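Local coordinates for zona occludens toxin N-terminal domain-containing protein (Neisseria meningitidis MC58, PDB 2R2A) that is of unknown function but belongs to the zonular occludens toxin family and probably has a nucleotide-binding domain of the P-loop NTPase type, at residues A[75-80]-A[91-96]; A[148-151]-A[157-160]; A[98-103]-A[113-118]. All coordinates share one frame; numbering follows the deposited sequence.

In the fold
The chain is the N-terminal domain of a longer protein and belongs to the zonular occludens toxin family, in the P-loop NTPase clan. Contacts 1, 3 and 2 follow one another along the chain. Contacts 1 and 2 both reach the same mixed sheet, through strand 90-93 and through strands 144-152 and 158-163, but flank the middle of the chain from opposite sides. Their centres are about 25 Å apart. Contact 3 is also about 25 Å from contact 2, centre to centre. Contacts 1 and 3 touch, with centres about 9 Å apart, and Met77 and Trp115 meet between them. These two form one continuous buried region, while contact 2 pairs the two strands of a hairpin beside the probable P-loop.

Contact 1 of 3, residues A[75-80]-A[91-96]; sequences HDMYEW and VIVDEA
Beside the Met77-Val91 contact, Asp76 OD1 takes bonds from two groups. Ser67 OG is one partner. The other is Trp80 NE1, 3.2 Å away from Asp76 OD1; the carboxylate oxygen lies at the edge of the indole, in its plane. That second bond is weak, with an N-H...O angle of 124°, and Trp80 NE1 also bonds to Ser73 O. Asp76 stands at the N-cap position of helix 77-80, yet its side chain is turned to the indole and makes no capping bond. The backbone closes the turn instead, with Glu79 N 2.9 Å from Asp76 O. One face of the Trp80 ring lies against Met77 CA, which sits near its periphery.

Met77, a selenomethionine, carries the contact itself. Its chain runs extended through CG and SE, then bends at the last torsion (chi3 -68°). This bend lays the terminal methyl against Val91: Met77 CE is 3.7 Å from Val91 CG1. The selenium lies over the same valine, with Met77 SE 3.9 Å from Val91 CG1 and 4.2 Å from Val91 CG2. The two side chains pass alongside each other, pointing opposite ways. Met77 CE also reaches Val93 CG2 more loosely, at 4.5 Å. Val91 and Val93 thus offer their methyls to one tip, two residues apart on the strand. No hydrogen bond crosses between the segments, and the touching groups are buried and apolar.

Strand 90-93 runs into Asp94 and Glu95, a pattern of hydrophobic residues followed by acids consistent with a Walker B motif. The strand lies between strands 43-45 and 125-130 in the sheet. Helix 77-80 packs on its valines, and Met77 also touches Ile57 of strand 55-58 and Asn112 of helix 111-114.

Contact 2 of 3, residues A[148-151]-A[157-160]; sequences YHIA and MRTL
Leu160 has CG anti to the backbone N (chi1 -173°), which carries its methyls toward the neighbouring strand. Tyr148 has CG beside its backbone N (chi1 -69°), and the ring stands where the leucine meets it, with Leu160 CD2 3.7 Å from Tyr148 CD1. The other methyl, Leu160 CD1, is 4.0 Å from Ile150 CG1. Ile150 CG2 points the other way along the strand and lies 4.0 Å from Arg158 CD. The Ile150 and Arg158 chains run side by side in the same direction. The guanidinium carries on to bond Ser16 O through NH1.

The segments belong to the antiparallel hairpin of strands 144-152 and 158-163. Ile150 and Leu160 form a non-hydrogen-bonded pair. Ala151 and Thr159 form the hydrogen-bonded pair, with side chains on the face opposite to Ile150 and Leu160. Ala151 N gives a nearly straight bond to Thr159 O, 2.8 Å, and Thr159 N returns one to Ala151 O, 2.9 Å.

A water lies 2.6 Å from Thr159 OG1 and donates to Met157 O and, weakly, to Ala151 O. Strand 144-152 lies next to strand 7-11, and His149 ND1 bonds Thr11 OG1. Thr11 immediately precedes the probable P-loop beginning at Gly12, and the Ile150 side chain is about 5 Å from a bound sulfate.

Contact 3 of 3, residues A[98-103]-A[113-118]; sequences DVWPAR and VQWLNT
The indole of Trp100 is covered on both faces. Leu116 CD1 lies over one face, 4.2 Å from the centroid of the five-membered ring and 17° off its normal, a CH-pi contact. Val99 CG1 takes the opposite face, 3.5 Å above the plane and over the centre of the Trp100 ring. At the edge, near the ring plane, Val113 CG2 is 3.7 Å from Trp100 CD1. Trp100 NE1 bonds to Asn112 O, which would limit rotation of the indole.

The second tryptophan meets the first only loosely, with Trp115 CZ2 4.4 Å from Trp100 CZ2. Leu116 CD2 lies over one face of Trp115 and is also 4.2 Å from Trp100 CZ2, so it sits between the two indoles. Leu116 has CG anti to the carbonyl carbon (chi1 -68°), which turns its branch toward Trp100. Trp115 O accepts from Thr118 N at 3.0 Å and from Thr118 OG1, both from the same face of its plane.

Trp100 and Leu116 also touch strand 125-130 and helix 138-141. Residues 98-118 belong to the chain that links the adjacent parallel strands 90-93 and 125-130, the connection of a beta-alpha-beta crossover such as those that build P-loop NTPase folds.

Contact 1 of 3, residues A[75-80]-A[91-96]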
ATOM      1  N   HIS A  75     -13.887   2.016   0.536  1.00 24.19           N
ATOM      2  CA  HIS A  75     -14.380   3.231   1.175  1.00 25.71           C
ATOM      3  C   HIS A  75     -15.037   3.023   2.525  1.00 26.18           C
ATOM      4  O   HIS A  75     -15.095   3.959   3.319  1.00 27.00           O
ATOM      5  CB  HIS A  75     -15.212   4.085   0.202  1.00 26.14           C
ATOM      6  CG  HIS A  75     -14.404   4.578  -0.959  1.00 25.42           C
ATOM      7  ND1 HIS A  75     -13.668   5.744  -0.913  1.00 26.58           N
ATOM      8  CD2 HIS A  75     -14.166   4.031  -2.175  1.00 27.37           C
ATOM      9  CE1 HIS A  75     -13.029   5.906  -2.060  1.00 27.30           C
ATOM     10  NE2 HIS A  75     -13.301   4.874  -2.837  1.00 25.30           N
ATOM     11  N   ASP A  76     -15.514   1.807   2.807  1.00 27.09           N
ATOM     12  CA  ASP A  76     -15.969   1.512   4.150  1.00 27.36           C
ATOM     13  C   ASP A  76     -15.118   0.416   4.798  1.00 27.39           C
ATOM     14  O   ASP A  76     -15.641  -0.414   5.521  1.00 26.45           O
ATOM     15  CB  ASP A  76     -17.458   1.148   4.174  1.00 28.36           C
ATOM     16  CG  ASP A  76     -17.807  -0.007   3.253  1.00 29.08           C
ATOM     17  OD1 ASP A  76     -16.901  -0.611   2.632  1.00 28.96           O
ATOM     18  OD2 ASP A  76     -19.010  -0.322   3.159  1.00 29.80           O
HETATM   19  N   MSE A  77     -13.805   0.452   4.537  1.00 27.23           N
HETATM   20  CA  MSE A  77     -12.853  -0.482   5.122  1.00 27.64           C
HETATM   21  C   MSE A  77     -12.921  -0.438   6.639  1.00 27.86           C
HETATM   22  O   MSE A  77     -12.749  -1.459   7.297  1.00 27.09           O
HETATM   23  CB  MSE A  77     -11.427  -0.144   4.674  1.00 27.06           C
HETATM   24  CG  MSE A  77     -10.393  -1.257   4.948  1.00 26.95           C
HETATM   25 SE   MSE A  77      -8.655  -0.757   4.209  0.60 29.07          SE
HETATM   26  CE  MSE A  77      -9.079  -0.851   2.322  1.00 25.95           C
ATOM     27  N   TYR A  78     -13.172   0.754   7.181  1.00 27.89           N
ATOM     28  CA  TYR A  78     -13.292   0.925   8.611  1.00 29.06           C
ATOM     29  C   TYR A  78     -14.357  -0.022   9.210  1.00 29.82           C
ATOM     30  O   TYR A  78     -14.273  -0.365  10.378  1.00 29.35           O
ATOM     31  CB  TYR A  78     -13.592   2.393   8.965  1.00 29.24           C
ATOM     32  CG  TYR A  78     -14.960   2.884   8.549  1.00 29.67           C
ATOM     33  CD1 TYR A  78     -15.185   3.406   7.264  1.00 29.05           C
ATOM     34  CD2 TYR A  78     -16.030   2.865   9.451  1.00 30.09           C
ATOM     35  CE1 TYR A  78     -16.457   3.873   6.889  1.00 30.95           C
ATOM     36  CE2 TYR A  78     -17.286   3.313   9.082  1.00 30.68           C
ATOM     37  CZ  TYR A  78     -17.493   3.812   7.811  1.00 30.50           C
ATOM     38  OH  TYR A  78     -18.751   4.246   7.471  1.00 30.20           O
ATOM     39  N   GLU A  79     -15.328  -0.436   8.393  1.00 30.54           N
ATOM     40  CA  GLU A  79     -16.388  -1.342   8.838  1.00 31.98           C
ATOM     41  C   GLU A  79     -15.917  -2.799   8.758  1.00 31.32           C
ATOM     42  O   GLU A  79     -15.671  -3.426   9.794  1.00 32.66           O
ATOM     43  CB  GLU A  79     -17.677  -1.142   8.030  1.00 31.39           C
ATOM     44  CG  GLU A  79     -18.453   0.147   8.333  1.00 33.99           C
ATOM     45  CD  GLU A  79     -19.873   0.158   7.733  1.00 34.30           C
ATOM     46  OE1 GLU A  79     -20.550   1.209   7.783  1.00 38.52           O
ATOM     47  OE2 GLU A  79     -20.325  -0.892   7.222  1.00 38.59           O
ATOM     48  N   TRP A  80     -15.798  -3.332   7.541  1.00 30.40           N
ATOM     49  CA  TRP A  80     -15.459  -4.738   7.337  1.00 30.21           C
ATOM     50  C   TRP A  80     -14.069  -5.201   7.814  1.00 30.96           C
ATOM     51  O   TRP A  80     -13.885  -6.395   8.037  1.00 31.09           O
ATOM     52  CB  TRP A  80     -15.659  -5.154   5.876  1.00 29.17           C
ATOM     53  CG  TRP A  80     -14.969  -4.312   4.831  1.00 29.03           C
ATOM     54  CD1 TRP A  80     -15.505  -3.251   4.165  1.00 28.74           C
ATOM     55  CD2 TRP A  80     -13.637  -4.493   4.285  1.00 28.88           C
ATOM     56  NE1 TRP A  80     -14.600  -2.745   3.264  1.00 27.68           N
ATOM     57  CE2 TRP A  80     -13.451  -3.485   3.309  1.00 28.84           C
ATOM     58  CE3 TRP A  80     -12.589  -5.401   4.532  1.00 28.53           C
ATOM     59  CZ2 TRP A  80     -12.262  -3.356   2.565  1.00 27.09           C
ATOM     60  CZ3 TRP A  80     -11.404  -5.269   3.800  1.00 27.76           C
ATOM     61  CH2 TRP A  80     -11.248  -4.244   2.831  1.00 27.68           C
ATOM     62  N   VAL A  91      -3.383  -5.192   3.452  1.00 21.33           N
ATOM     63  CA  VAL A  91      -4.175  -4.416   2.508  1.00 21.41           C
ATOM     64  C   VAL A  91      -3.172  -3.707   1.603  1.00 21.01           C
ATOM     65  O   VAL A  91      -2.243  -3.118   2.123  1.00 20.87           O
ATOM     66  CB  VAL A  91      -5.025  -3.364   3.260  1.00 21.09           C
ATOM     67  CG1 VAL A  91      -5.697  -2.440   2.291  1.00 23.90           C
ATOM     68  CG2 VAL A  91      -6.092  -4.041   4.202  1.00 24.09           C
ATOM     69  N   ILE A  92      -3.318  -3.813   0.280  1.00 20.69           N
ATOM     70  CA  ILE A  92      -2.391  -3.137  -0.659  1.00 20.85           C
ATOM     71  C   ILE A  92      -3.255  -2.281  -1.584  1.00 20.82           C
ATOM     72  O   ILE A  92      -4.114  -2.821  -2.325  1.00 21.22           O
ATOM     73  CB  ILE A  92      -1.575  -4.151  -1.522  1.00 19.89           C
ATOM     74  CG1 ILE A  92      -0.792  -5.107  -0.591  1.00 22.34           C
ATOM     75  CG2 ILE A  92      -0.692  -3.421  -2.569  1.00 20.10           C
ATOM     76  CD1 ILE A  92      -0.248  -6.406  -1.297  1.00 20.89           C
ATOM     77  N   VAL A  93      -3.048  -0.964  -1.543  1.00 20.63           N
ATOM     78  CA  VAL A  93      -3.945  -0.090  -2.279  1.00 19.98           C
ATOM     79  C   VAL A  93      -3.084   0.615  -3.315  1.00 20.86           C
ATOM     80  O   VAL A  93      -2.190   1.383  -2.976  1.00 19.75           O
ATOM     81  CB  VAL A  93      -4.680   0.887  -1.332  1.00 20.68           C
ATOM     82  CG1 VAL A  93      -5.471   1.906  -2.120  1.00 20.07           C
ATOM     83  CG2 VAL A  93      -5.662   0.102  -0.387  1.00 19.58           C
ATOM     84  N   ASP A  94      -3.316   0.311  -4.576  1.00 21.27           N
ATOM     85  CA  ASP A  94      -2.626   1.013  -5.657  1.00 21.91           C
ATOM     86  C   ASP A  94      -3.368   2.347  -5.938  1.00 21.76           C
ATOM     87  O   ASP A  94      -4.625   2.426  -5.856  1.00 22.08           O
ATOM     88  CB  ASP A  94      -2.572   0.116  -6.899  1.00 22.48           C
ATOM     89  CG  ASP A  94      -1.691   0.694  -7.991  1.00 28.61           C
ATOM     90  OD1 ASP A  94      -0.687   1.344  -7.645  1.00 32.17           O
ATOM     91  OD2 ASP A  94      -1.993   0.502  -9.183  1.00 32.31           O
ATOM     92  N   GLU A  95      -2.606   3.378  -6.272  1.00 20.83           N
ATOM     93  CA  GLU A  95      -3.153   4.740  -6.512  1.00 21.43           C
ATOM     94  C   GLU A  95      -4.038   5.128  -5.324  1.00 20.80           C
ATOM     95  O   GLU A  95      -5.216   5.434  -5.470  1.00 19.96           O
ATOM     96  CB  GLU A  95      -3.903   4.833  -7.863  1.00 21.77           C
ATOM     97  CG  GLU A  95      -2.954   4.767  -9.126  1.00 25.85           C
ATOM     98  CD  GLU A  95      -1.835   5.880  -9.188  1.00 25.59           C
ATOM     99  OE1 GLU A  95      -2.119   7.063  -9.412  1.00 25.09           O
ATOM    100  OE2 GLU A  95      -0.642   5.553  -9.005  1.00 30.46           O
ATOM    101  N   ALA A  96      -3.432   5.094  -4.142  1.00 20.44           N
ATOM    102  CA  ALA A  96      -4.141   5.205  -2.886  1.00 20.16           C
ATOM    103  C   ALA A  96      -4.834   6.540  -2.657  1.00 19.24           C
ATOM    104  O   ALA A  96      -5.629   6.643  -1.716  1.00 19.07           O
ATOM    105  CB  ALA A  96      -3.170   4.930  -1.716  1.00 19.95           C
TER

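Contact 2 of 3, residues A[148-151]-A[157-160]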
ATOM      1  N   TYR A 148       9.324   3.794   0.580  1.00 15.04           N
ATOM      2  CA  TYR A 148      10.239   3.578  -0.547  1.00 16.34           C
ATOM      3  C   TYR A 148       9.838   4.489  -1.659  1.00 16.12           C
ATOM      4  O   TYR A 148       8.636   4.637  -1.959  1.00 16.66           O
ATOM      5  CB  TYR A 148      10.049   2.166  -1.092  1.00 16.47           C
ATOM      6  CG  TYR A 148      10.514   1.062  -0.195  1.00 17.69           C
ATOM      7  CD1 TYR A 148      11.860   0.910   0.148  1.00 19.56           C
ATOM      8  CD2 TYR A 148       9.600   0.133   0.280  1.00 19.73           C
ATOM      9  CE1 TYR A 148      12.278  -0.198   0.956  1.00 22.36           C
ATOM     10  CE2 TYR A 148       9.989  -0.920   1.078  1.00 23.83           C
ATOM     11  CZ  TYR A 148      11.331  -1.089   1.417  1.00 22.50           C
ATOM     12  OH  TYR A 148      11.683  -2.178   2.209  1.00 20.86           O
ATOM     13  N   HIS A 149      10.814   5.101  -2.295  1.00 14.72           N
ATOM     14  CA  HIS A 149      10.519   5.900  -3.468  1.00 15.51           C
ATOM     15  C   HIS A 149      11.484   5.438  -4.587  1.00 15.83           C
ATOM     16  O   HIS A 149      12.706   5.261  -4.343  1.00 15.81           O
ATOM     17  CB  HIS A 149      10.751   7.390  -3.182  1.00 15.34           C
ATOM     18  CG  HIS A 149      10.554   8.248  -4.406  1.00 16.12           C
ATOM     19  ND1 HIS A 149       9.305   8.691  -4.803  1.00 15.08           N
ATOM     20  CD2 HIS A 149      11.428   8.715  -5.325  1.00 14.28           C
ATOM     21  CE1 HIS A 149       9.433   9.412  -5.911  1.00 16.32           C
ATOM     22  NE2 HIS A 149      10.700   9.402  -6.267  1.00 15.31           N
ATOM     23  N   ILE A 150      10.954   5.211  -5.780  1.00 15.04           N
ATOM     24  CA  ILE A 150      11.773   4.815  -6.916  1.00 14.35           C
ATOM     25  C   ILE A 150      12.179   6.073  -7.682  1.00 13.61           C
ATOM     26  O   ILE A 150      11.339   6.786  -8.255  1.00 14.34           O
ATOM     27  CB  ILE A 150      11.008   3.812  -7.850  1.00 12.64           C
ATOM     28  CG1 ILE A 150      10.521   2.608  -7.020  1.00 15.64           C
ATOM     29  CG2 ILE A 150      11.938   3.387  -9.025  1.00 13.37           C
ATOM     30  CD1 ILE A 150       9.497   1.761  -7.796  1.00 15.83           C
ATOM     31  N   ALA A 151      13.476   6.359  -7.665  1.00 11.62           N
ATOM     32  CA  ALA A 151      13.992   7.511  -8.369  1.00 14.32           C
ATOM     33  C   ALA A 151      14.687   7.022  -9.633  1.00 14.92           C
ATOM     34  O   ALA A 151      15.261   5.921  -9.657  1.00 16.13           O
ATOM     35  CB  ALA A 151      14.975   8.260  -7.451  1.00 14.34           C
HETATM   36  N   MSE A 157      18.479   4.399 -14.954  0.60 20.00           N
HETATM   37  CA  MSE A 157      19.054   3.728 -13.701  0.60 19.99           C
HETATM   38  C   MSE A 157      18.101   4.074 -12.596  0.60 16.64           C
HETATM   39  O   MSE A 157      17.922   5.253 -12.296  0.60 15.08           O
HETATM   40  CB  MSE A 157      20.503   4.130 -13.216  0.60 19.62           C
HETATM   41  CG  MSE A 157      20.845   3.688 -11.656  0.60 20.99           C
HETATM   42 SE   MSE A 157      22.579   3.917 -10.509  0.76 29.44          SE
HETATM   43  CE  MSE A 157      22.258   5.710  -9.818  0.60 22.70           C
ATOM     44  N   ARG A 158      17.487   3.063 -11.993  1.00 14.60           N
ATOM     45  CA  ARG A 158      16.584   3.309 -10.906  1.00 12.81           C
ATOM     46  C   ARG A 158      17.246   2.995  -9.582  1.00 11.20           C
ATOM     47  O   ARG A 158      17.965   2.018  -9.479  1.00 10.29           O
ATOM     48  CB  ARG A 158      15.330   2.437 -11.055  1.00 11.97           C
ATOM     49  CG  ARG A 158      14.380   2.960 -12.195  1.00 13.45           C
ATOM     50  CD  ARG A 158      13.264   1.978 -12.476  1.00 12.96           C
ATOM     51  NE  ARG A 158      13.749   0.743 -13.105  1.00 11.03           N
ATOM     52  CZ  ARG A 158      12.957  -0.275 -13.446  1.00 13.49           C
ATOM     53  NH1 ARG A 158      11.647  -0.181 -13.218  1.00 14.31           N
ATOM     54  NH2 ARG A 158      13.477  -1.369 -14.023  1.00 10.13           N
ATOM     55  N   THR A 159      17.042   3.904  -8.649  1.00 10.69           N
ATOM     56  CA  THR A 159      17.471   3.822  -7.261  1.00 12.22           C
ATOM     57  C   THR A 159      16.236   3.716  -6.380  1.00 12.54           C
ATOM     58  O   THR A 159      15.237   4.475  -6.557  1.00 13.71           O
ATOM     59  CB  THR A 159      18.203   5.125  -6.902  1.00 13.08           C
ATOM     60  OG1 THR A 159      19.294   5.287  -7.812  1.00 15.60           O
ATOM     61  CG2 THR A 159      18.779   5.055  -5.451  1.00 14.02           C
ATOM     62  N   LEU A 160      16.277   2.788  -5.429  1.00 11.50           N
ATOM     63  CA  LEU A 160      15.270   2.729  -4.427  1.00 13.12           C
ATOM     64  C   LEU A 160      15.755   3.573  -3.209  1.00 13.46           C
ATOM     65  O   LEU A 160      16.788   3.287  -2.648  1.00 13.00           O
ATOM     66  CB  LEU A 160      15.123   1.266  -4.020  1.00 13.10           C
ATOM     67  CG  LEU A 160      13.969   1.050  -3.094  1.00 18.41           C
ATOM     68  CD1 LEU A 160      12.702   1.176  -3.941  1.00 18.40           C
ATOM     69  CD2 LEU A 160      14.123  -0.331  -2.505  1.00 21.33           C
TER
HETATM   70  O   HOH W   1      18.565   6.404 -10.090  1.00 26.26           O

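Contact 3 of 3, residues A[98-103]-A[113-118]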
ATOM      1  N   ASP A  98      -7.017   7.644  -4.290  1.00 21.73           N
ATOM      2  CA  ASP A  98      -8.437   7.366  -4.567  1.00 23.38           C
ATOM      3  C   ASP A  98      -9.238   7.027  -3.309  1.00 23.89           C
ATOM      4  O   ASP A  98     -10.478   7.134  -3.319  1.00 24.07           O
ATOM      5  CB  ASP A  98      -8.560   6.214  -5.577  1.00 23.81           C
ATOM      6  CG  ASP A  98      -8.047   6.604  -6.949  1.00 24.60           C
ATOM      7  OD1 ASP A  98      -7.841   7.824  -7.195  1.00 28.74           O
ATOM      8  OD2 ASP A  98      -7.825   5.712  -7.784  1.00 24.64           O
ATOM      9  N   VAL A  99      -8.548   6.615  -2.249  1.00 22.33           N
ATOM     10  CA  VAL A  99      -9.213   6.189  -1.001  1.00 22.43           C
ATOM     11  C   VAL A  99      -8.950   7.214   0.092  1.00 22.32           C
ATOM     12  O   VAL A  99      -9.879   7.580   0.839  1.00 23.06           O
ATOM     13  CB  VAL A  99      -8.669   4.833  -0.492  1.00 22.01           C
ATOM     14  CG1 VAL A  99      -9.437   4.376   0.741  1.00 23.86           C
ATOM     15  CG2 VAL A  99      -8.696   3.791  -1.579  1.00 22.45           C
ATOM     16  N   TRP A 100      -7.694   7.682   0.178  1.00 21.21           N
ATOM     17  CA  TRP A 100      -7.200   8.546   1.245  1.00 19.91           C
ATOM     18  C   TRP A 100      -6.494   9.770   0.652  1.00 19.37           C
ATOM     19  O   TRP A 100      -5.277   9.925   0.813  1.00 19.84           O
ATOM     20  CB  TRP A 100      -6.216   7.776   2.137  1.00 21.30           C
ATOM     21  CG  TRP A 100      -6.870   6.596   2.857  1.00 21.33           C
ATOM     22  CD1 TRP A 100      -7.885   6.666   3.760  1.00 24.26           C
ATOM     23  CD2 TRP A 100      -6.562   5.211   2.705  1.00 23.70           C
ATOM     24  NE1 TRP A 100      -8.233   5.406   4.186  1.00 22.18           N
ATOM     25  CE2 TRP A 100      -7.411   4.494   3.585  1.00 22.68           C
ATOM     26  CE3 TRP A 100      -5.615   4.506   1.955  1.00 23.69           C
ATOM     27  CZ2 TRP A 100      -7.398   3.111   3.675  1.00 22.74           C
ATOM     28  CZ3 TRP A 100      -5.571   3.127   2.076  1.00 24.77           C
ATOM     29  CH2 TRP A 100      -6.459   2.442   2.939  1.00 23.95           C
ATOM     30  N   PRO A 101      -7.249  10.637  -0.056  1.00 18.90           N
ATOM     31  CA  PRO A 101      -6.641  11.821  -0.661  1.00 18.35           C
ATOM     32  C   PRO A 101      -6.229  12.832   0.423  1.00 18.66           C
ATOM     33  O   PRO A 101      -6.773  12.796   1.546  1.00 17.55           O
ATOM     34  CB  PRO A 101      -7.798  12.425  -1.506  1.00 18.65           C
ATOM     35  CG  PRO A 101      -9.059  11.951  -0.805  1.00 17.97           C
ATOM     36  CD  PRO A 101      -8.714  10.579  -0.298  1.00 18.42           C
ATOM     37  N   ALA A 102      -5.307  13.727   0.069  1.00 16.95           N
ATOM     38  CA  ALA A 102      -5.058  14.917   0.894  1.00 19.18           C
ATOM     39  C   ALA A 102      -6.403  15.668   1.163  1.00 19.45           C
ATOM     40  O   ALA A 102      -7.279  15.733   0.273  1.00 19.48           O
ATOM     41  CB  ALA A 102      -4.105  15.819   0.184  1.00 18.51           C
ATOM     42  N   ARG A 103      -6.555  16.217   2.376  1.00 20.49           N
ATOM     43  CA  ARG A 103      -7.780  16.968   2.750  1.00 21.40           C
ATOM     44  C   ARG A 103      -7.470  18.380   3.272  1.00 23.25           C
ATOM     45  O   ARG A 103      -6.355  18.642   3.653  1.00 22.73           O
ATOM     46  CB  ARG A 103      -8.541  16.179   3.811  1.00 21.26           C
ATOM     47  CG  ARG A 103      -9.180  14.921   3.276  1.00 22.90           C
ATOM     48  CD  ARG A 103      -9.931  14.142   4.380  1.00 21.19           C
ATOM     49  NE  ARG A 103     -10.936  14.936   5.113  1.00 26.17           N
ATOM     50  CZ  ARG A 103     -12.192  15.218   4.722  1.00 28.96           C
ATOM     51  NH1 ARG A 103     -12.696  14.809   3.551  1.00 26.37           N
ATOM     52  NH2 ARG A 103     -12.984  15.922   5.538  1.00 29.79           N
ATOM     53  N   VAL A 113     -10.599   7.194   7.626  1.00 28.24           N
ATOM     54  CA  VAL A 113      -9.260   7.619   8.023  1.00 27.28           C
ATOM     55  C   VAL A 113      -9.043   7.420   9.520  1.00 28.22           C
ATOM     56  O   VAL A 113      -7.960   6.998   9.916  1.00 27.91           O
ATOM     57  CB  VAL A 113      -9.001   9.123   7.648  1.00 27.60           C
ATOM     58  CG1 VAL A 113      -7.688   9.671   8.233  1.00 25.09           C
ATOM     59  CG2 VAL A 113      -9.038   9.330   6.130  1.00 26.65           C
ATOM     60  N   GLN A 114     -10.067   7.719  10.346  1.00 28.42           N
ATOM     61  CA  GLN A 114      -9.940   7.703  11.819  0.60 29.32           C
ATOM     62  C   GLN A 114      -9.377   6.391  12.365  1.00 29.44           C
ATOM     63  O   GLN A 114      -8.659   6.374  13.374  1.00 29.96           O
ATOM     64  CB  GLN A 114     -11.297   7.983  12.503  0.60 29.26           C
ATOM     65  CG  GLN A 114     -11.842   9.385  12.262  0.60 30.08           C
ATOM     66  CD  GLN A 114     -13.103   9.710  13.023  0.60 29.91           C
ATOM     67  OE1 GLN A 114     -13.924   8.835  13.314  0.60 31.93           O
ATOM     68  NE2 GLN A 114     -13.281  10.993  13.328  0.60 30.32           N
ATOM     69  N   TRP A 115      -9.748   5.289  11.721  1.00 29.65           N
ATOM     70  CA  TRP A 115      -9.384   3.947  12.195  1.00 29.31           C
ATOM     71  C   TRP A 115      -7.922   3.598  11.983  1.00 29.36           C
ATOM     72  O   TRP A 115      -7.396   2.691  12.628  1.00 27.54           O
ATOM     73  CB  TRP A 115     -10.270   2.886  11.536  1.00 30.12           C
ATOM     74  CG  TRP A 115      -9.931   2.613  10.118  1.00 29.37           C
ATOM     75  CD1 TRP A 115     -10.358   3.314   9.031  1.00 30.62           C
ATOM     76  CD2 TRP A 115      -9.092   1.562   9.614  1.00 31.23           C
ATOM     77  NE1 TRP A 115      -9.835   2.778   7.879  1.00 29.84           N
ATOM     78  CE2 TRP A 115      -9.048   1.705   8.205  1.00 29.20           C
ATOM     79  CE3 TRP A 115      -8.352   0.527  10.215  1.00 31.14           C
ATOM     80  CZ2 TRP A 115      -8.319   0.837   7.381  1.00 29.90           C
ATOM     81  CZ3 TRP A 115      -7.623  -0.337   9.393  1.00 30.73           C
ATOM     82  CH2 TRP A 115      -7.606  -0.164   7.987  1.00 30.04           C
ATOM     83  N   LEU A 116      -7.256   4.334  11.081  1.00 29.45           N
ATOM     84  CA  LEU A 116      -5.921   3.987  10.674  1.00 30.45           C
ATOM     85  C   LEU A 116      -4.961   4.031  11.826  1.00 32.09           C
ATOM     86  O   LEU A 116      -4.066   3.185  11.921  1.00 31.49           O
ATOM     87  CB  LEU A 116      -5.421   4.896   9.541  1.00 29.92           C
ATOM     88  CG  LEU A 116      -6.127   4.738   8.196  1.00 28.73           C
ATOM     89  CD1 LEU A 116      -5.605   5.771   7.223  1.00 30.39           C
ATOM     90  CD2 LEU A 116      -5.918   3.354   7.638  1.00 30.21           C
ATOM     91  N   ASN A 117      -5.135   5.007  12.714  1.00 33.22           N
ATOM     92  CA  ASN A 117      -4.153   5.174  13.771  1.00 34.89           C
ATOM     93  C   ASN A 117      -4.226   4.033  14.785  1.00 34.93           C
ATOM     94  O   ASN A 117      -3.314   3.870  15.582  1.00 35.60           O
ATOM     95  CB  ASN A 117      -4.270   6.543  14.438  1.00 35.85           C
ATOM     96  CG  ASN A 117      -5.398   6.602  15.416  1.00 38.22           C
ATOM     97  OD1 ASN A 117      -5.209   6.370  16.607  1.00 43.79           O
ATOM     98  ND2 ASN A 117      -6.597   6.871  14.922  1.00 41.84           N
ATOM     99  N   THR A 118      -5.299   3.240  14.727  1.00 34.85           N
ATOM    100  CA  THR A 118      -5.415   2.006  15.524  1.00 34.78           C
ATOM    101  C   THR A 118      -5.408   0.711  14.696  1.00 35.04           C
ATOM    102  O   THR A 118      -5.893  -0.333  15.151  1.00 35.26           O
ATOM    103  CB  THR A 118      -6.648   2.031  16.480  1.00 34.77           C
ATOM    104  OG1 THR A 118      -7.837   2.380  15.752  1.00 34.30           O
ATOM    105  CG2 THR A 118      -6.423   3.039  17.599  1.00 34.67           C
TER